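Local coordinates for methyltransferase (Pectobacterium atrosepticum SCRI1043, PDB 2P7I), which is probably an S-adenosylmethionine-dependent methyltransferase of the class I, Rossmann-like kind, whose substrate is not established, at residues H30-R35 and G225-G230; L109-E114 and C237-L242. All blocks are in the same frame, centred on the assembly; numbering follows the deposited sequence. Where two conformers were deposited one is given.

Overall arrangement
Both contacts join the last helix and strand of the chain to its first half, and their centres lie about 13 Å apart. Helix 220-230 (interaction 1) is followed in the chain by strand 237-245 (interaction 2), and Gly230 O packs 3.0 Å from Cys237 SG. Helix 24-37 connects them as well: Phe32 and Arg35 face Tyr227 in interaction 1, while Met33, a selenomethionine, points the other way, its CE 3.3 Å from His111 NE2 and 3.9 Å from Ser239 OG. Interaction 2 is the nearer to the presumed cofactor end of the sheet, where a bound Tris molecule, probably from the crystallisation liquor, lies about 4 Å from the His111 side chain.

Interaction 1: residues H30-R35 and G225-G230; sequences HPFMVR and GCYQLG
Tyr227 carries nearly all of this contact, reaching from helix 220-230 to Phe32 and Arg35 on helix 24-37; the two segments bury 235 Å² between them. One residue earlier, Cys226 turns aside from helix 24-37 and packs on Phe200 of strand 192-201 and on Ile151 of a second subunit. At Tyr227 the first torsion sets CG anti to the backbone N (chi1 173°), which sends the ring out toward helix 24-37. Its CB sits over one face of the Phe32 ring as a CH-pi contact, 3.8 Å from the centroid and closest to CE1 on the rim. The two aromatic planes are almost parallel, at 8°, but slid so far that the rings barely overlap: the ring centroids are 5.0 Å apart, and it is Tyr227 CG that comes to 3.5 Å from Phe32 CD1.

Farther out along the tyrosine, Arg35 was modelled in two conformers. In the one described here the chain bends at its third torsion, and Tyr227 CD2 lies 3.6 Å above the middle of the guanidinium. The planes of guanidinium and ring are inclined by 46°, so this is an oblique approach and no flat stack. A salt bridge from Arg35 NH1 to Asp224 OD1, one turn of helix before Gln228, draws the charged end across the tyrosine. The phenol oxygen of Tyr227 ends beside the Arg35 backbone, 3.6 Å from its C. Beyond the tyrosine, Gln228 and Leu229 pack on neighbouring subunits, against Lys154 and Gln150 of the second one respectively. The arrangement joins the helix preceding the first strand of a class I methyltransferase fold to a helix inserted between the last two strands, which in the minimal fold form a simple hairpin.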
# COMPACT_ATOMS: atom_id res chain seq x y z
N HIS B 30 -8.45 2.03 -22.61
CA HIS B 30 -7.93 2.96 -23.63
C HIS B 30 -8.22 4.43 -23.29
O HIS B 30 -7.33 5.25 -23.30
CB HIS B 30 -8.43 2.61 -25.03
CG HIS B 30 -7.75 1.44 -25.64
ND1 HIS B 30 -7.96 1.06 -26.95
CD2 HIS B 30 -6.85 0.55 -25.15
CE1 HIS B 30 -7.23 0.00 -27.24
NE2 HIS B 30 -6.54 -0.33 -26.16
N PRO B 31 -9.48 4.77 -22.98
CA PRO B 31 -9.72 6.16 -22.59
C PRO B 31 -8.98 6.67 -21.34
O PRO B 31 -8.52 7.81 -21.33
CB PRO B 31 -11.26 6.23 -22.43
CG PRO B 31 -11.74 4.84 -22.41
CD PRO B 31 -10.72 3.99 -23.12
N PHE B 32 -8.85 5.85 -20.31
CA PHE B 32 -8.10 6.23 -19.12
C PHE B 32 -6.62 6.36 -19.42
O PHE B 32 -5.95 7.19 -18.83
CB PHE B 32 -8.35 5.26 -17.97
CG PHE B 32 -9.69 5.44 -17.31
CD1 PHE B 32 -10.12 6.70 -16.91
CD2 PHE B 32 -10.52 4.37 -17.08
CE1 PHE B 32 -11.34 6.89 -16.30
CE2 PHE B 32 -11.77 4.57 -16.46
CZ PHE B 32 -12.17 5.84 -16.08
N MSE B 33 -6.11 5.55 -20.34
CA MSE B 33 -4.71 5.68 -20.74
C MSE B 33 -4.48 7.07 -21.38
O MSE B 33 -3.50 7.75 -21.06
CB MSE B 33 -4.34 4.57 -21.73
CG MSE B 33 -4.00 3.26 -21.07
SE MSE B 33 -3.78 1.90 -22.44
CE MSE B 33 -3.56 0.48 -21.26
N VAL B 34 -5.36 7.48 -22.29
CA VAL B 34 -5.27 8.80 -22.90
C VAL B 34 -5.39 9.89 -21.83
O VAL B 34 -4.62 10.84 -21.84
CB VAL B 34 -6.30 8.98 -24.05
CG1 VAL B 34 -6.29 10.41 -24.58
CG2 VAL B 34 -5.97 8.01 -25.17
N ARG B 35 -6.33 9.76 -20.89
CA ARG B 35 -6.40 10.68 -19.73
C ARG B 35 -5.04 10.76 -19.00
O ARG B 35 -4.56 11.83 -18.69
CB ARG B 35 -7.53 10.29 -18.74
CG ARG B 35 -8.78 11.20 -18.77
CD ARG B 35 -9.86 10.78 -17.68
NE ARG B 35 -9.79 11.45 -16.36
CZ ARG B 35 -10.65 11.23 -15.35
NH1 ARG B 35 -11.62 10.33 -15.47
NH2 ARG B 35 -10.55 11.87 -14.18
N GLY B 225 -13.78 6.90 -10.44
CA GLY B 225 -13.22 6.75 -9.09
C GLY B 225 -12.06 5.76 -9.01
O GLY B 225 -11.09 5.95 -8.25
N CYS B 226 -12.15 4.68 -9.78
CA CYS B 226 -11.11 3.69 -9.84
C CYS B 226 -9.88 4.27 -10.48
O CYS B 226 -8.78 3.92 -10.12
CB CYS B 226 -11.55 2.48 -10.64
SG CYS B 226 -12.85 1.46 -9.81
N TYR B 227 -10.07 5.06 -11.53
CA TYR B 227 -8.95 5.80 -12.12
C TYR B 227 -8.29 6.76 -11.12
O TYR B 227 -7.04 6.84 -10.98
CB TYR B 227 -9.45 6.55 -13.36
CG TYR B 227 -8.41 7.49 -13.94
CD1 TYR B 227 -7.34 6.99 -14.68
CD2 TYR B 227 -8.47 8.85 -13.71
CE1 TYR B 227 -6.37 7.84 -15.23
CE2 TYR B 227 -7.49 9.71 -14.24
CZ TYR B 227 -6.44 9.20 -14.98
OH TYR B 227 -5.46 10.05 -15.50
N GLN B 228 -9.10 7.53 -10.44
CA GLN B 228 -8.62 8.51 -9.49
C GLN B 228 -7.87 7.82 -8.34
O GLN B 228 -6.78 8.23 -7.98
CB GLN B 228 -9.76 9.31 -8.91
CG GLN B 228 -10.44 10.26 -9.87
CD GLN B 228 -11.72 10.82 -9.21
OE1 GLN B 228 -11.67 11.78 -8.45
NE2 GLN B 228 -12.81 10.15 -9.41
N LEU B 229 -8.48 6.79 -7.75
CA LEU B 229 -7.81 6.08 -6.66
C LEU B 229 -6.57 5.33 -7.10
O LEU B 229 -5.63 5.24 -6.33
CB LEU B 229 -8.76 5.10 -5.97
CG LEU B 229 -8.24 4.55 -4.64
CD1 LEU B 229 -8.18 5.62 -3.57
CD2 LEU B 229 -9.11 3.34 -4.23
N GLY B 230 -6.56 4.77 -8.30
CA GLY B 230 -5.41 4.10 -8.86
C GLY B 230 -4.15 4.90 -8.84
O GLY B 230 -3.07 4.37 -8.60

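Interaction 2: residues L109-E114 and C237-L242; sequences LTHVLE and CASIFL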
# COMPACT_ATOMS: atom_id res chain seq x y z
N LEU B 109 4.20 3.47 -26.33
CA LEU B 109 4.40 2.01 -26.32
C LEU B 109 3.53 1.38 -25.23
O LEU B 109 3.94 1.23 -24.07
CB LEU B 109 5.88 1.66 -26.15
CG LEU B 109 6.32 0.23 -26.43
CD1 LEU B 109 6.27 -0.20 -27.94
CD2 LEU B 109 7.74 -0.02 -25.82
N THR B 110 2.28 1.11 -25.61
CA THR B 110 1.28 0.64 -24.64
C THR B 110 0.91 -0.79 -24.94
O THR B 110 0.47 -1.10 -26.05
CB THR B 110 -0.02 1.49 -24.59
OG1 THR B 110 -0.60 1.65 -25.90
CG2 THR B 110 0.28 2.85 -23.99
N HIS B 111 1.11 -1.63 -23.93
CA HIS B 111 0.84 -3.06 -24.04
C HIS B 111 1.49 -3.71 -25.24
O HIS B 111 0.89 -4.52 -25.94
CB HIS B 111 -0.67 -3.31 -24.02
CG HIS B 111 -1.30 -2.99 -22.70
ND1 HIS B 111 -2.39 -3.68 -22.20
CD2 HIS B 111 -0.94 -2.13 -21.72
CE1 HIS B 111 -2.71 -3.20 -21.01
NE2 HIS B 111 -1.83 -2.27 -20.68
N VAL B 112 2.75 -3.38 -25.45
CA VAL B 112 3.55 -3.98 -26.51
C VAL B 112 4.86 -4.60 -25.93
O VAL B 112 5.25 -5.69 -26.37
CB VAL B 112 3.93 -2.91 -27.57
CG1 VAL B 112 4.99 -3.45 -28.55
CG2 VAL B 112 2.68 -2.34 -28.27
N LEU B 113 5.51 -3.94 -24.95
CA LEU B 113 6.85 -4.38 -24.48
C LEU B 113 6.89 -5.83 -23.95
O LEU B 113 7.89 -6.55 -24.12
CB LEU B 113 7.43 -3.42 -23.44
CG LEU B 113 8.90 -3.65 -23.11
CD1 LEU B 113 9.79 -3.29 -24.30
CD2 LEU B 113 9.27 -2.91 -21.80
N GLU B 114 5.75 -6.29 -23.41
CA GLU B 114 5.60 -7.63 -22.83
C GLU B 114 5.58 -8.73 -23.88
O GLU B 114 5.74 -9.91 -23.58
CB GLU B 114 4.35 -7.67 -21.91
CG GLU B 114 3.00 -7.47 -22.57
CD GLU B 114 2.59 -6.01 -22.78
OE1 GLU B 114 3.44 -5.07 -22.68
OE2 GLU B 114 1.37 -5.82 -23.01
N CYS B 237 -2.65 -1.15 -9.75
CA CYS B 237 -3.47 -0.79 -10.89
C CYS B 237 -3.44 -1.86 -11.96
O CYS B 237 -2.56 -2.73 -11.95
CB CYS B 237 -2.99 0.56 -11.48
SG CYS B 237 -3.35 1.95 -10.41
N ALA B 238 -4.39 -1.77 -12.90
CA ALA B 238 -4.50 -2.67 -14.07
C ALA B 238 -3.22 -2.62 -14.89
O ALA B 238 -2.66 -3.67 -15.26
CB ALA B 238 -5.67 -2.26 -14.90
N SER B 239 -2.73 -1.41 -15.14
CA SER B 239 -1.55 -1.19 -15.99
C SER B 239 -0.67 -0.22 -15.28
O SER B 239 -1.11 0.64 -14.56
CB SER B 239 -1.93 -0.64 -17.37
OG SER B 239 -2.56 -1.65 -18.14
N ILE B 240 0.64 -0.35 -15.48
CA ILE B 240 1.56 0.58 -14.89
C ILE B 240 2.18 1.39 -16.02
O ILE B 240 2.25 0.93 -17.20
CB ILE B 240 2.66 -0.17 -14.09
CG1 ILE B 240 3.11 -1.44 -14.85
CG2 ILE B 240 2.14 -0.57 -12.69
CD1 ILE B 240 4.29 -2.17 -14.18
N PHE B 241 2.66 2.57 -15.66
CA PHE B 241 2.94 3.64 -16.60
C PHE B 241 4.20 4.31 -16.13
O PHE B 241 4.28 4.88 -15.03
CB PHE B 241 1.72 4.61 -16.64
CG PHE B 241 1.95 5.94 -17.33
CD1 PHE B 241 2.81 6.07 -18.42
CD2 PHE B 241 1.25 7.05 -16.91
CE1 PHE B 241 3.01 7.33 -19.01
CE2 PHE B 241 1.41 8.29 -17.54
CZ PHE B 241 2.32 8.44 -18.56
N LEU B 242 5.23 4.19 -16.96
CA LEU B 242 6.42 4.98 -16.84
C LEU B 242 6.52 6.09 -17.91
O LEU B 242 6.43 5.82 -19.09
CB LEU B 242 7.69 4.11 -16.91
CG LEU B 242 7.90 2.98 -15.88
CD1 LEU B 242 9.38 2.44 -16.13
CD2 LEU B 242 7.77 3.48 -14.49
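In the seven-stranded class I methyltransferase sheet, with its order 3-2-1-4-5-7-6, His111 follows the fourth strand directly and bonds to Ser239 near the start of the antiparallel seventh. Strand 135-142 runs between the two: its Val140 is hydrogen-bonded through the backbone to His111 and touches the Ser239 side chain. The imidazole therefore reaches past the intervening strand, and the alpha carbons of the pair remain 8.6 Å apart. The site lies at the carboxyl-terminal end of the parallel strands, where this family usually binds its cofactor; here His111 O makes a weak hydrogen bond to a bound Tris molecule.

His111 has a left-handed backbone (phi 51°, psi 46°) as the chain leaves the strand, and its CG is anti to the carbonyl carbon, which brings the far edge of the ring to the serine. On the other side, the chain turns a corner at Ala238 and Ser239, and Ser239 directs its CB toward the histidine. Either partner could be the donor. Ser239 OG approaches the ring edge near its plane, 2.7 Å from His111 NE2; the bond is bent, at 144°, with OG displaced toward CE1 (3.3 Å) rather than CD2 (4.0 Å).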